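Local atomic coordinates of conserved domain protein (Streptococcus pneumoniae, PDB entry 2FI0), a protein that is of unknown function but forms a small, helix-rich single-chain domain of the DUF1858 family. Residues Ser12-Val15 with Ala16-Val19; Ala38-Leu41 with Met42-Thr45; Ser51-Gln54 with Gly55-Ala59; Thr61-Asp64 with Lys65-Thr69. All coordinates share one frame; numbering follows the deposited sequence.

Contact 1. Residues Ser12-Val15 with Ala16-Val19; sequences SIPV and AEVV
E17 lays its side chain back alongside P14 and across I13, the residues that lead into its own helix, and every atom of it finds something to touch. CB of E17 starts the path 3.4 Å from O of P14 and also meets CD1 of I13. Because CG lies anti to the carbonyl carbon (chi1 -70°) and the chain stays extended beyond it, the carboxylate is carried out alongside the proline ring, the two side chains pointing the same way. At the tip the two oxygens part company: OE2 rests 3.5 Å from CD of P14 and close to CG of the same ring, while OE1 stands 3.8 Å from CD1 of I13, whose side chain crosses that of E17 at about a right angle. This is the start of helix 15-21, with P14 at the N-cap. The carbonyl O of P14 accepts two weak bonds, from E17 N at 3.0 Å and from V18 N at 3.4 Å. V19 N then bonds V15 O at 3.0 Å, a stronger i to i+4 link. CG1 of I13 packs against CG2 of V18 at 3.8 Å. V15, which is buried, holds CG1 4.2 Å from CG2 of V19 one turn on, and both V15 and V19 reach L29 of helix 26-29.

Contact 2. Residues Ala38-Leu41 with Met42-Thr45; sequences ANPL and MRNT
R43 returns to A38 and P40 by a chain that leaves with CG anti to the backbone N (chi1 -178°) and then bends at chi3 (69°), which lays the guanidinium beside A38, ahead of the helix, and P40, its first residue. CA of P40 lies over one face of that flat group, 3.9 Å from NH2 of R43, whereas the carbonyl O of A38 sits at the edge, near its plane. There NH1 of R43 makes a weak bond to A38 O at 3.2 Å; the same nitrogen also bonds L37 O, its stronger partner. A water joins the two groups a second time, donating to A38 O and accepting from NH2 of R43. N39 stands at the N-cap of the short helix 40-43, its OD1 taking a weak capping bond from L41 N at 3.0 Å. O of N39 receives R43 N at 2.9 Å in an almost straight bond. The far end closes quickly: N44 N reaches P40 O at 2.8 Å, just where the chain leaves helical geometry. Beyond it OG1 of T45 lies within bonding distance of two carbonyls, 3.0 Å from L41 O and 2.8 Å from M42 O. The positive charge of R43 is thus set against the partial negative charges of the L37 and A38 carbonyls, and the weak bond to A38 is supplemented by the water.

Contact 3. Residues Ser51-Gln54 with Gly55-Ala59; sequences SLKQ and GSKLA
S56 sets its hydroxyl against the carbonyls of the preceding turn: OG of S56 is 2.9 Å from K53 O, within hydrogen-bonding distance, with L52 O a little farther off. The torsion behind this puts OG between the backbone N and the carbonyl carbon (chi1 74°), pointing back down the helix. The K53 carbonyl has a second neighbour in K57, whose extended chain runs past it with CG 3.4 Å from that oxygen. The backbone bonds of helix 52-59 hold these residues in place. G55 N gives S51 O a short bond of 2.7 Å, S56 N bonds L52 O at 2.9 Å, and L58 N bonds Q54 O. The next shell out is the device that starts the helix, a capping box between S51 and Q54. Q54 N donates to S51 OG at 3.1 Å, nearly straight, and in return S51 N donates to OE1 of Q54 at 2.8 Å, on a lone pair in the amide plane. Farther out, NZ of K53 forms a salt bridge with D81 and a hydrogen bond to G79 O, near the C terminus. The box thus satisfies backbone N-H groups at the helix start, while the D81 carboxylate may partly offset the charge of K53, whose NZ lies 6.6 Å from NZ of K57.

Contact 4. Residues Thr61-Asp64 with Lys65-Thr69; sequences TPMD and KIVRT
R68 and V67 take up the flat peptide carbonyls one turn back: R68 N bonds D64 O at 2.9 Å and V67 N bonds M63 O at 2.8 Å. The next carbonyl, that of K65, is gripped from opposite faces of its plane: T69 N comes to K65 O from one and T69 OG1, at 2.6 Å, from the other, so the threonine hydroxyl is tied down to its own helix. P62 is the N-cap, and its O collects only weak bonds, from K65 N and I66 N. The apolar contacts are made by M63, I66, V67 and T61. With CG anti to the backbone N (chi1 -172°), M63 first heads away, but bends at chi2 and chi3 bring its end round, so that CE of M63 touches CD1 of I66 at 3.6 Å and SD of M63 rests 3.9 Å from CG2 of V67. T61 approaches I66 from another direction: T61 CG2 lies 3.8 Å from I66 CG1, the two side chains crossing at about a right angle. T61 CG2 also touches CG of K65. The hydroxyl of T61 bonds L32 O. Helix 63-72 touches its neighbours at several points: M63 and I66 meet S56 of helix 52-59, M63 and V67 meet L80 just past strand 76-78, and K65 and T69 lie against L32.

All four contacts are local, and each closes before the next opens, so none nests within or crosses another. After strand 8-10 the chain enters helix 15-21 through contact 1. Contact 2 follows at the short helix 40-43, where V19 and A16 pack against R43 and N44. Contact 3 starts helix 52-59 and comes back to contact 1, with S51 beside I13 and V15. Contact 4 starts helix 63-72, joined to contact 3 by a probable hydrogen bond from T61 N to S56 O and lying across the centre of the chain from contacts 1 and 2. The chain then runs to strand 76-78, which pairs in parallel with strand 8-10.

Contact 1. Residues Ser12-Val15 with Ala16-Val19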
loop_
_atom_site.group_PDB
_atom_site.type_symbol
_atom_site.label_atom_id
_atom_site.label_comp_id
_atom_site.label_asym_id
_atom_site.label_seq_id
_atom_site.Cartn_x
_atom_site.Cartn_y
_atom_site.Cartn_z
ATOM N N SER A 12 6.337 -1.953 -4.891
ATOM C CA SER A 12 7.682 -2.456 -4.642
ATOM C C SER A 12 8.529 -1.587 -3.727
ATOM O O SER A 12 9.663 -1.937 -3.468
ATOM C CB SER A 12 8.430 -2.677 -5.959
ATOM O OG SER A 12 8.876 -1.455 -6.517
ATOM N N ILE A 13 7.990 -0.475 -3.236
ATOM C CA ILE A 13 8.710 0.422 -2.333
ATOM C C ILE A 13 8.100 0.314 -0.920
ATOM O O ILE A 13 6.988 -0.190 -0.770
ATOM C CB ILE A 13 8.686 1.904 -2.844
ATOM C CG1 ILE A 13 7.266 2.485 -2.837
ATOM C CG2 ILE A 13 9.298 2.005 -4.249
ATOM C CD1 ILE A 13 7.222 3.959 -3.088
ATOM N N PRO A 14 8.825 0.774 0.119
ATOM C CA PRO A 14 8.304 0.677 1.489
ATOM C C PRO A 14 6.924 1.306 1.684
ATOM O O PRO A 14 6.654 2.367 1.150
ATOM C CB PRO A 14 9.365 1.415 2.328
ATOM C CG PRO A 14 10.614 1.287 1.539
ATOM C CD PRO A 14 10.179 1.357 0.093
ATOM N N VAL A 15 6.063 0.647 2.451
ATOM C CA VAL A 15 4.684 1.111 2.618
ATOM C C VAL A 15 4.612 2.548 3.172
ATOM O O VAL A 15 3.731 3.327 2.787
ATOM C CB VAL A 15 3.847 0.149 3.498
ATOM C CG1 VAL A 15 2.452 0.705 3.718
ATOM C CG2 VAL A 15 3.724 -1.180 2.827
ATOM N N ALA A 16 5.549 2.898 4.044
ATOM C CA ALA A 16 5.633 4.269 4.575
ATOM C C ALA A 16 5.811 5.338 3.475
ATOM O O ALA A 16 5.219 6.420 3.555
ATOM C CB ALA A 16 6.759 4.373 5.588
ATOM N N GLU A 17 6.630 5.039 2.468
ATOM C CA GLU A 17 6.837 5.963 1.353
ATOM C C GLU A 17 5.556 6.148 0.533
ATOM O O GLU A 17 5.254 7.244 0.051
ATOM C CB GLU A 17 7.945 5.463 0.430
ATOM C CG GLU A 17 9.321 5.525 1.025
ATOM C CD GLU A 17 10.411 5.101 0.047
ATOM O OE1 GLU A 17 10.220 5.270 -1.184
ATOM O OE2 GLU A 17 11.468 4.609 0.520
ATOM N N VAL A 18 4.818 5.061 0.366
ATOM C CA VAL A 18 3.534 5.127 -0.298
ATOM C C VAL A 18 2.607 6.078 0.476
ATOM O O VAL A 18 2.017 6.970 -0.106
ATOM C CB VAL A 18 2.882 3.734 -0.458
ATOM C CG1 VAL A 18 1.508 3.867 -1.047
ATOM C CG2 VAL A 18 3.740 2.836 -1.333
ATOM N N VAL A 19 2.511 5.890 1.791
ATOM C CA VAL A 19 1.531 6.613 2.600
ATOM C C VAL A 19 1.903 8.096 2.736
ATOM O O VAL A 19 1.023 8.950 2.729
ATOM C CB VAL A 19 1.328 5.936 3.979
ATOM C CG1 VAL A 19 0.454 6.801 4.912
ATOM C CG2 VAL A 19 0.709 4.574 3.801
#

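Contact 2. Residues Ala38-Leu41 with Met42-Thr45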
loop_
_atom_site.group_PDB
_atom_site.type_symbol
_atom_site.label_atom_id
_atom_site.label_comp_id
_atom_site.label_asym_id
_atom_site.label_seq_id
_atom_site.Cartn_x
_atom_site.Cartn_y
_atom_site.Cartn_z
ATOM N N ALA A 38 -1.940 1.906 10.705
ATOM C CA ALA A 38 -2.759 3.110 10.920
ATOM C C ALA A 38 -2.029 4.064 11.853
ATOM O O ALA A 38 -2.032 5.279 11.642
ATOM C CB ALA A 38 -4.126 2.753 11.521
ATOM N N ASN A 39 -1.426 3.498 12.898
ATOM C CA ASN A 39 -0.626 4.255 13.847
ATOM C C ASN A 39 0.727 4.643 13.224
ATOM O O ASN A 39 1.452 3.770 12.726
ATOM C CB ASN A 39 -0.424 3.440 15.132
ATOM C CG ASN A 39 0.233 4.244 16.236
ATOM O OD1 ASN A 39 1.455 4.390 16.264
ATOM N ND2 ASN A 39 -0.577 4.763 17.165
ATOM N N PRO A 40 1.063 5.954 13.238
ATOM C CA PRO A 40 2.312 6.455 12.663
ATOM C C PRO A 40 3.573 5.780 13.178
ATOM O O PRO A 40 4.479 5.524 12.396
ATOM C CB PRO A 40 2.314 7.932 13.058
ATOM C CG PRO A 40 0.916 8.274 13.282
ATOM C CD PRO A 40 0.241 7.054 13.783
ATOM N N LEU A 41 3.643 5.522 14.485
ATOM C CA LEU A 41 4.816 4.887 15.075
ATOM C C LEU A 41 5.046 3.507 14.445
ATOM O O LEU A 41 6.168 3.198 14.047
ATOM C CB LEU A 41 4.687 4.793 16.604
ATOM C CG LEU A 41 5.825 4.110 17.369
ATOM C CD1 LEU A 41 7.168 4.778 17.095
ATOM C CD2 LEU A 41 5.525 4.111 18.848
ATOM N N MET A 42 3.982 2.708 14.327
ATOM C CA MET A 42 4.076 1.384 13.686
ATOM C C MET A 42 4.410 1.511 12.204
ATOM O O MET A 42 5.306 0.837 11.703
ATOM C CB MET A 42 2.768 0.586 13.808
ATOM C CG MET A 42 2.379 0.038 15.186
ATOM S SD MET A 42 3.596 -0.932 16.127
ATOM C CE MET A 42 4.272 -1.871 14.756
ATOM N N ARG A 43 3.676 2.369 11.500
ATOM C CA ARG A 43 3.913 2.574 10.077
ATOM C C ARG A 43 5.331 3.072 9.783
ATOM O O ARG A 43 5.913 2.719 8.757
ATOM C CB ARG A 43 2.896 3.554 9.494
ATOM C CG ARG A 43 3.045 3.773 7.995
ATOM C CD ARG A 43 1.909 4.622 7.423
ATOM N NE ARG A 43 1.954 6.020 7.856
ATOM C CZ ARG A 43 1.192 6.557 8.805
ATOM N NH1 ARG A 43 0.282 5.843 9.456
ATOM N NH2 ARG A 43 1.331 7.841 9.101
ATOM N N ASN A 44 5.892 3.889 10.666
ATOM C CA ASN A 44 7.242 4.397 10.436
ATOM C C ASN A 44 8.346 3.521 11.042
ATOM O O ASN A 44 9.517 3.911 11.043
ATOM C CB ASN A 44 7.341 5.850 10.888
ATOM C CG ASN A 44 6.478 6.782 10.037
ATOM O OD1 ASN A 44 5.885 7.730 10.548
ATOM N ND2 ASN A 44 6.419 6.520 8.732
ATOM N N THR A 45 7.961 2.341 11.540
ATOM C CA THR A 45 8.909 1.302 11.954
ATOM C C THR A 45 8.799 0.103 10.993
ATOM O O THR A 45 9.611 -0.030 10.067
ATOM C CB THR A 45 8.702 0.869 13.434
ATOM O OG1 THR A 45 7.337 0.488 13.655
ATOM C CG2 THR A 45 9.073 2.000 14.389
HETATM O O HOH W 1 -1.422 8.285 10.644
#

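Contact 3. Residues Ser51-Gln54 with Gly55-Ala59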
loop_
_atom_site.group_PDB
_atom_site.type_symbol
_atom_site.label_atom_id
_atom_site.label_comp_id
_atom_site.label_asym_id
_atom_site.label_seq_id
_atom_site.Cartn_x
_atom_site.Cartn_y
_atom_site.Cartn_z
ATOM N N SER A 51 7.332 -3.545 1.877
ATOM C CA SER A 51 6.557 -2.994 0.769
ATOM C C SER A 51 5.155 -3.586 0.763
ATOM O O SER A 51 4.850 -4.487 1.555
ATOM C CB SER A 51 7.254 -3.285 -0.560
ATOM O OG SER A 51 7.308 -4.667 -0.817
ATOM N N LEU A 52 4.294 -3.090 -0.122
ATOM C CA LEU A 52 2.956 -3.688 -0.281
ATOM C C LEU A 52 3.045 -5.119 -0.775
ATOM O O LEU A 52 2.249 -5.973 -0.390
ATOM C CB LEU A 52 2.078 -2.874 -1.235
ATOM C CG LEU A 52 1.616 -1.521 -0.673
ATOM C CD1 LEU A 52 0.819 -0.778 -1.715
ATOM C CD2 LEU A 52 0.780 -1.716 0.574
ATOM N N LYS A 53 4.017 -5.376 -1.635
ATOM C CA LYS A 53 4.226 -6.717 -2.156
ATOM C C LYS A 53 4.665 -7.671 -1.034
ATOM O O LYS A 53 4.100 -8.740 -0.885
ATOM C CB LYS A 53 5.263 -6.664 -3.264
ATOM C CG LYS A 53 5.332 -7.897 -4.094
ATOM C CD LYS A 53 6.463 -7.815 -5.120
ATOM C CE LYS A 53 6.262 -6.697 -6.107
ATOM N NZ LYS A 53 7.182 -6.863 -7.257
ATOM N N GLN A 54 5.660 -7.262 -0.246
ATOM C CA GLN A 54 6.129 -8.046 0.911
ATOM C C GLN A 54 5.038 -8.167 1.983
ATOM O O GLN A 54 4.728 -9.256 2.466
ATOM C CB GLN A 54 7.385 -7.407 1.510
ATOM C CG GLN A 54 8.628 -7.502 0.617
ATOM C CD GLN A 54 9.699 -6.453 0.934
ATOM O OE1 GLN A 54 9.414 -5.372 1.444
ATOM N NE2 GLN A 54 10.938 -6.773 0.602
ATOM N N GLY A 55 4.446 -7.036 2.328
ATOM C CA GLY A 55 3.376 -6.978 3.303
ATOM C C GLY A 55 2.168 -7.841 2.993
ATOM O O GLY A 55 1.586 -8.429 3.903
ATOM N N SER A 56 1.784 -7.922 1.723
ATOM C CA SER A 56 0.631 -8.727 1.320
ATOM C C SER A 56 0.850 -10.222 1.579
ATOM O O SER A 56 -0.077 -10.951 1.966
ATOM C CB SER A 56 0.301 -8.488 -0.164
ATOM O OG SER A 56 1.233 -9.121 -1.034
ATOM N N LYS A 57 2.077 -10.672 1.350
ATOM C CA LYS A 57 2.462 -12.044 1.621
ATOM C C LYS A 57 2.429 -12.330 3.128
ATOM O O LYS A 57 1.931 -13.365 3.553
ATOM C CB LYS A 57 3.845 -12.324 1.030
ATOM C CG LYS A 57 3.874 -12.059 -0.472
ATOM C CD LYS A 57 5.185 -12.429 -1.162
ATOM C CE LYS A 57 5.188 -11.886 -2.610
ATOM N NZ LYS A 57 6.453 -12.192 -3.361
ATOM N N LEU A 58 2.924 -11.391 3.926
ATOM C CA LEU A 58 2.867 -11.516 5.381
ATOM C C LEU A 58 1.433 -11.444 5.917
ATOM O O LEU A 58 1.071 -12.206 6.810
ATOM C CB LEU A 58 3.730 -10.446 6.057
ATOM C CG LEU A 58 5.217 -10.439 5.694
ATOM C CD1 LEU A 58 5.899 -9.242 6.329
ATOM C CD2 LEU A 58 5.895 -11.731 6.103
ATOM N N ALA A 59 0.616 -10.545 5.377
ATOM C CA ALA A 59 -0.762 -10.377 5.864
ATOM C C ALA A 59 -1.729 -11.424 5.313
ATOM O O ALA A 59 -2.873 -11.512 5.766
ATOM C CB ALA A 59 -1.279 -8.988 5.553
#

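Contact 4. Residues Thr61-Asp64 with Lys65-Thr69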
loop_
_atom_site.group_PDB
_atom_site.type_symbol
_atom_site.label_atom_id
_atom_site.label_comp_id
_atom_site.label_asym_id
_atom_site.label_seq_id
_atom_site.Cartn_x
_atom_site.Cartn_y
_atom_site.Cartn_z
ATOM N N THR A 61 -2.982 -11.352 2.307
ATOM C CA THR A 61 -3.877 -10.709 1.343
ATOM C C THR A 61 -3.329 -10.940 -0.076
ATOM O O THR A 61 -2.204 -10.527 -0.377
ATOM C CB THR A 61 -3.997 -9.175 1.571
ATOM O OG1 THR A 61 -4.351 -8.906 2.932
ATOM C CG2 THR A 61 -5.065 -8.573 0.650
ATOM N N PRO A 62 -4.111 -11.593 -0.950
ATOM C CA PRO A 62 -3.646 -11.794 -2.327
ATOM C C PRO A 62 -3.380 -10.471 -3.035
ATOM O O PRO A 62 -4.139 -9.521 -2.869
ATOM C CB PRO A 62 -4.805 -12.544 -2.997
ATOM C CG PRO A 62 -5.600 -13.100 -1.896
ATOM C CD PRO A 62 -5.447 -12.167 -0.735
ATOM N N MET A 63 -2.294 -10.403 -3.799
ATOM C CA MET A 63 -1.963 -9.172 -4.519
ATOM C C MET A 63 -3.088 -8.729 -5.444
ATOM O O MET A 63 -3.358 -7.543 -5.546
ATOM C CB MET A 63 -0.658 -9.313 -5.321
ATOM C CG MET A 63 -0.146 -7.978 -5.949
ATOM S SD MET A 63 -0.181 -6.487 -4.860
ATOM C CE MET A 63 0.369 -7.205 -3.344
ATOM N N ASP A 64 -3.744 -9.667 -6.117
ATOM C CA ASP A 64 -4.864 -9.303 -6.991
ATOM C C ASP A 64 -5.949 -8.507 -6.250
ATOM O O ASP A 64 -6.526 -7.587 -6.803
ATOM C CB ASP A 64 -5.470 -10.545 -7.655
ATOM C CG ASP A 64 -4.475 -11.270 -8.575
ATOM O OD1 ASP A 64 -4.791 -12.389 -9.069
ATOM O OD2 ASP A 64 -3.366 -10.724 -8.801
ATOM N N LYS A 65 -6.217 -8.865 -4.999
ATOM C CA LYS A 65 -7.196 -8.166 -4.172
ATOM C C LYS A 65 -6.742 -6.720 -3.929
ATOM O O LYS A 65 -7.536 -5.796 -4.034
ATOM C CB LYS A 65 -7.386 -8.928 -2.850
ATOM C CG LYS A 65 -8.161 -8.210 -1.746
ATOM C CD LYS A 65 -9.636 -8.541 -1.761
ATOM C CE LYS A 65 -10.348 -7.932 -0.563
ATOM N NZ LYS A 65 -11.800 -7.783 -0.858
ATOM N N ILE A 66 -5.459 -6.541 -3.624
ATOM C CA ILE A 66 -4.886 -5.221 -3.413
ATOM C C ILE A 66 -4.907 -4.379 -4.666
ATOM O O ILE A 66 -5.282 -3.216 -4.605
ATOM C CB ILE A 66 -3.433 -5.316 -2.875
ATOM C CG1 ILE A 66 -3.462 -5.836 -1.433
ATOM C CG2 ILE A 66 -2.726 -3.944 -2.956
ATOM C CD1 ILE A 66 -2.212 -6.494 -0.989
ATOM N N VAL A 67 -4.514 -4.966 -5.801
ATOM C CA VAL A 67 -4.502 -4.241 -7.069
ATOM C C VAL A 67 -5.916 -3.818 -7.482
ATOM O O VAL A 67 -6.136 -2.665 -7.820
ATOM C CB VAL A 67 -3.786 -5.029 -8.186
ATOM C CG1 VAL A 67 -3.895 -4.303 -9.532
ATOM C CG2 VAL A 67 -2.313 -5.209 -7.822
ATOM N N ARG A 68 -6.873 -4.732 -7.390
ATOM C CA ARG A 68 -8.283 -4.426 -7.708
ATOM C C ARG A 68 -8.819 -3.280 -6.853
ATOM O O ARG A 68 -9.474 -2.366 -7.340
ATOM C CB ARG A 68 -9.172 -5.629 -7.419
ATOM C CG ARG A 68 -9.131 -6.726 -8.433
ATOM C CD ARG A 68 -10.072 -7.869 -8.007
ATOM N NE ARG A 68 -10.893 -8.110 -9.158
ATOM C CZ ARG A 68 -12.203 -7.988 -9.240
ATOM N NH1 ARG A 68 -12.986 -7.751 -8.204
ATOM N NH2 ARG A 68 -12.728 -8.202 -10.403
ATOM N N THR A 69 -8.562 -3.378 -5.559
ATOM C CA THR A 69 -9.048 -2.383 -4.598
ATOM C C THR A 69 -8.451 -1.007 -4.883
ATOM O O THR A 69 -9.167 -0.003 -4.922
ATOM C CB THR A 69 -8.732 -2.813 -3.155
ATOM O OG1 THR A 69 -9.257 -4.124 -2.923
ATOM C CG2 THR A 69 -9.354 -1.844 -2.157
#